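Ulp1-like SUMO protease (PDB 6DG4) probably removes SUMO from modified proteins as a cysteine protease of the Ulp1 (C48) family, of which this chain is the C-terminal catalytic domain. Local coordinates at residues A73-T78 with F248-L253. Sequence-based numbering, arbitrary orientation.
Sequences ADYVNT and FTLDDL
Helix 62-80 of the Ulp1-type catalytic domain meets the loop after helix 228-241 where Y75 touches L250 and D251, and the contact illustrates how one tyrosine can engage a loop through both a ring face and its hydroxyl. With CG anti to the backbone N (chi1 168°), the ring reaches away from the helix and lies against the segment 248-253. L250 covers one face: its CB sits 3.7 Å from the centroid of the Y75 ring and 13° off the ring normal, a CH-pi contact nearly over the centre, while L250 CD1 lies farther back toward the root of the ring, 4.0 Å from Y75 CG. At the far end the hydroxyl takes over. Y75 OH donates to D251 OD1 at 2.7 Å, and that oxygen, close to the ring plane, receives the proton on its anti lone pair, with the carboxylate turned 58° from the ring. K79, one helical turn beyond Y75, makes a long, weak ion pair with the same oxygen and may offset part of its negative charge. Within the loop an ST turn brings T249 and D251 together: T249 OG1 accepts from D251 N (3.2 Å), and the same OG1 lies beside the ring edge, in van der Waals contact with Y75 CE1 at 3.6 Å. L215 of helix 202-215 touches both Y75 and L250, tying this patch to a third element of the fold. A CH-pi contact, a tyrosine-carboxylate hydrogen bond and an ST turn thus make up this helix-to-loop contact of the C48 catalytic domain.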
ATOM      1  N   ALA A  73      -2.154  -6.729  -0.855  1.00  9.27           N
ATOM      2  CA  ALA A  73      -1.267  -7.853  -1.113  1.00  9.82           C
ATOM      3  C   ALA A  73      -2.024  -9.166  -1.039  1.00 10.11           C
ATOM      4  O   ALA A  73      -1.828 -10.053  -1.876  1.00 11.17           O
ATOM      5  CB  ALA A  73      -0.113  -7.843  -0.114  1.00 10.36           C
ATOM      6  N   ASP A  74      -2.906  -9.307  -0.052  1.00  9.36           N
ATOM      7  CA  ASP A  74      -3.632 -10.562   0.092  1.00 10.76           C
ATOM      8  C   ASP A  74      -4.589 -10.794  -1.072  1.00 10.43           C
ATOM      9  O   ASP A  74      -4.782 -11.938  -1.500  1.00 11.09           O
ATOM     10  CB  ASP A  74      -4.373 -10.597   1.421  1.00 12.44           C
ATOM     11  CG  ASP A  74      -4.750 -11.994   1.816  1.00 16.80           C
ATOM     12  OD1 ASP A  74      -3.839 -12.836   1.957  1.00 19.82           O
ATOM     13  OD2 ASP A  74      -5.953 -12.252   1.967  1.00 18.00           O
ATOM     14  N   TYR A  75      -5.202  -9.727  -1.600  1.00  9.80           N
ATOM     15  CA  TYR A  75      -6.013  -9.879  -2.802  1.00  9.53           C
ATOM     16  C   TYR A  75      -5.191 -10.508  -3.926  1.00  9.88           C
ATOM     17  O   TYR A  75      -5.626 -11.467  -4.572  1.00 10.99           O
ATOM     18  CB  TYR A  75      -6.625  -8.542  -3.263  1.00 11.18           C
ATOM     19  CG  TYR A  75      -7.183  -8.715  -4.651  1.00 10.54           C
ATOM     20  CD1 TYR A  75      -8.450  -9.247  -4.857  1.00 11.09           C
ATOM     21  CD2 TYR A  75      -6.400  -8.441  -5.764  1.00 11.54           C
ATOM     22  CE1 TYR A  75      -8.921  -9.476  -6.139  1.00 11.98           C
ATOM     23  CE2 TYR A  75      -6.862  -8.657  -7.037  1.00 12.50           C
ATOM     24  CZ  TYR A  75      -8.111  -9.178  -7.222  1.00 13.86           C
ATOM     25  OH  TYR A  75      -8.535  -9.403  -8.507  1.00 16.67           O
ATOM     26  N   VAL A  76      -3.999  -9.965  -4.181  1.00 10.18           N
ATOM     27  CA  VAL A  76      -3.194 -10.450  -5.298  1.00 10.22           C
ATOM     28  C   VAL A  76      -2.784 -11.898  -5.071  1.00 10.78           C
ATOM     29  O   VAL A  76      -2.858 -12.731  -5.983  1.00 11.54           O
ATOM     30  CB  VAL A  76      -1.973  -9.536  -5.521  1.00 11.16           C
ATOM     31  CG1 VAL A  76      -1.053 -10.143  -6.567  1.00 12.46           C
ATOM     32  CG2 VAL A  76      -2.413  -8.132  -5.946  1.00 11.63           C
ATOM     33  N   ASN A  77      -2.348 -12.222  -3.854  1.00 10.32           N
ATOM     34  CA  ASN A  77      -1.856 -13.566  -3.587  1.00 11.70           C
ATOM     35  C   ASN A  77      -2.972 -14.589  -3.699  1.00 12.20           C
ATOM     36  O   ASN A  77      -2.761 -15.694  -4.210  1.00 14.13           O
ATOM     37  CB  ASN A  77      -1.210 -13.607  -2.208  1.00 11.81           C
ATOM     38  CG  ASN A  77       0.066 -12.806  -2.156  1.00 11.82           C
ATOM     39  OD1 ASN A  77       0.761 -12.668  -3.163  1.00 12.36           O
ATOM     40  ND2 ASN A  77       0.379 -12.263  -0.992  1.00 11.21           N
ATOM     41  N   THR A  78      -4.166 -14.242  -3.228  1.00 13.02           N
ATOM     42  CA  THR A  78      -5.306 -15.138  -3.369  1.00 14.84           C
ATOM     43  C   THR A  78      -5.695 -15.305  -4.832  1.00 16.53           C
ATOM     44  O   THR A  78      -5.957 -16.426  -5.287  1.00 19.42           O
ATOM     45  CB  THR A  78      -6.467 -14.588  -2.544  1.00 17.00           C
ATOM     46  OG1 THR A  78      -6.108 -14.641  -1.159  1.00 19.26           O
ATOM     47  CG2 THR A  78      -7.728 -15.386  -2.770  1.00 20.19           C
ATOM     48  N   PHE A 248     -16.108  -5.979  -2.606  1.00  9.63           N
ATOM     49  CA  PHE A 248     -14.922  -5.166  -2.856  1.00  9.50           C
ATOM     50  C   PHE A 248     -13.790  -5.952  -3.501  1.00 10.09           C
ATOM     51  O   PHE A 248     -12.635  -5.523  -3.451  1.00 11.86           O
ATOM     52  CB  PHE A 248     -14.488  -4.447  -1.575  1.00  9.45           C
ATOM     53  CG  PHE A 248     -15.562  -3.555  -1.022  1.00  9.73           C
ATOM     54  CD1 PHE A 248     -16.062  -2.518  -1.788  1.00 12.70           C
ATOM     55  CD2 PHE A 248     -16.112  -3.776   0.225  1.00 11.19           C
ATOM     56  CE1 PHE A 248     -17.073  -1.709  -1.318  1.00 12.29           C
ATOM     57  CE2 PHE A 248     -17.125  -2.964   0.701  1.00 12.30           C
ATOM     58  CZ  PHE A 248     -17.607  -1.937  -0.072  1.00 11.52           C
ATOM     59  N   THR A 249     -14.093  -7.073  -4.144  1.00 10.66           N
ATOM     60  CA  THR A 249     -13.073  -7.714  -4.954  1.00 12.15           C
ATOM     61  C   THR A 249     -12.537  -6.727  -5.989  1.00 11.94           C
ATOM     62  O   THR A 249     -13.255  -5.853  -6.486  1.00 15.12           O
ATOM     63  CB  THR A 249     -13.614  -8.965  -5.640  1.00 13.60           C
ATOM     64  OG1 THR A 249     -12.545  -9.583  -6.367  1.00 14.28           O
ATOM     65  CG2 THR A 249     -14.754  -8.631  -6.594  1.00 16.08           C
ATOM     66  N   LEU A 250     -11.247  -6.858  -6.283  1.00 12.34           N
ATOM     67  CA  LEU A 250     -10.591  -6.058  -7.307  1.00 12.63           C
ATOM     68  C   LEU A 250     -10.570  -6.766  -8.661  1.00 13.87           C
ATOM     69  O   LEU A 250      -9.894  -6.297  -9.580  1.00 15.78           O
ATOM     70  CB  LEU A 250      -9.178  -5.672  -6.842  1.00 13.00           C
ATOM     71  CG  LEU A 250      -9.115  -4.774  -5.595  1.00 12.40           C
ATOM     72  CD1 LEU A 250      -7.713  -4.736  -4.993  1.00 12.96           C
ATOM     73  CD2 LEU A 250      -9.592  -3.351  -5.892  1.00 15.14           C
ATOM     74  N   ASP A 251     -11.336  -7.858  -8.811  1.00 14.36           N
ATOM     75  CA  ASP A 251     -11.298  -8.668 -10.026  1.00 15.96           C
ATOM     76  C   ASP A 251     -11.563  -7.854 -11.292  1.00 17.00           C
ATOM     77  O   ASP A 251     -10.960  -8.114 -12.338  1.00 17.91           O
ATOM     78  CB  ASP A 251     -12.333  -9.794  -9.946  1.00 17.58           C
ATOM     79  CG  ASP A 251     -11.878 -10.976  -9.100  1.00 20.36           C
ATOM     80  OD1 ASP A 251     -10.716 -11.020  -8.629  1.00 18.99           O
ATOM     81  OD2 ASP A 251     -12.717 -11.881  -8.910  1.00 22.43           O
ATOM     82  N   ASP A 252     -12.488  -6.898 -11.240  1.00 17.05           N
ATOM     83  CA  ASP A 252     -12.842  -6.180 -12.461  1.00 16.84           C
ATOM     84  C   ASP A 252     -11.799  -5.145 -12.867  1.00 18.18           C
ATOM     85  O   ASP A 252     -11.949  -4.537 -13.931  1.00 20.57           O
ATOM     86  CB  ASP A 252     -14.237  -5.548 -12.365  1.00 15.35           C
ATOM     87  CG  ASP A 252     -14.353  -4.516 -11.261  1.00 16.56           C
ATOM     88  OD1 ASP A 252     -13.427  -4.409 -10.431  1.00 18.50           O
ATOM     89  OD2 ASP A 252     -15.395  -3.817 -11.223  1.00 16.96           O
ATOM     90  N   LEU A 253     -10.763  -4.937 -12.050  1.00 17.55           N
ATOM     91  CA  LEU A 253      -9.612  -4.122 -12.403  1.00 19.75           C
ATOM     92  C   LEU A 253      -8.343  -4.942 -12.595  1.00 22.83           C
ATOM     93  O   LEU A 253      -7.355  -4.413 -13.118  1.00 23.15           O
ATOM     94  CB  LEU A 253      -9.336  -3.098 -11.295  1.00 17.06           C
ATOM     95  CG  LEU A 253     -10.466  -2.144 -10.925  1.00 17.85           C
ATOM     96  CD1 LEU A 253     -10.194  -1.544  -9.554  1.00 18.90           C
ATOM     97  CD2 LEU A 253     -10.599  -1.068 -11.984  1.00 20.85           C
TER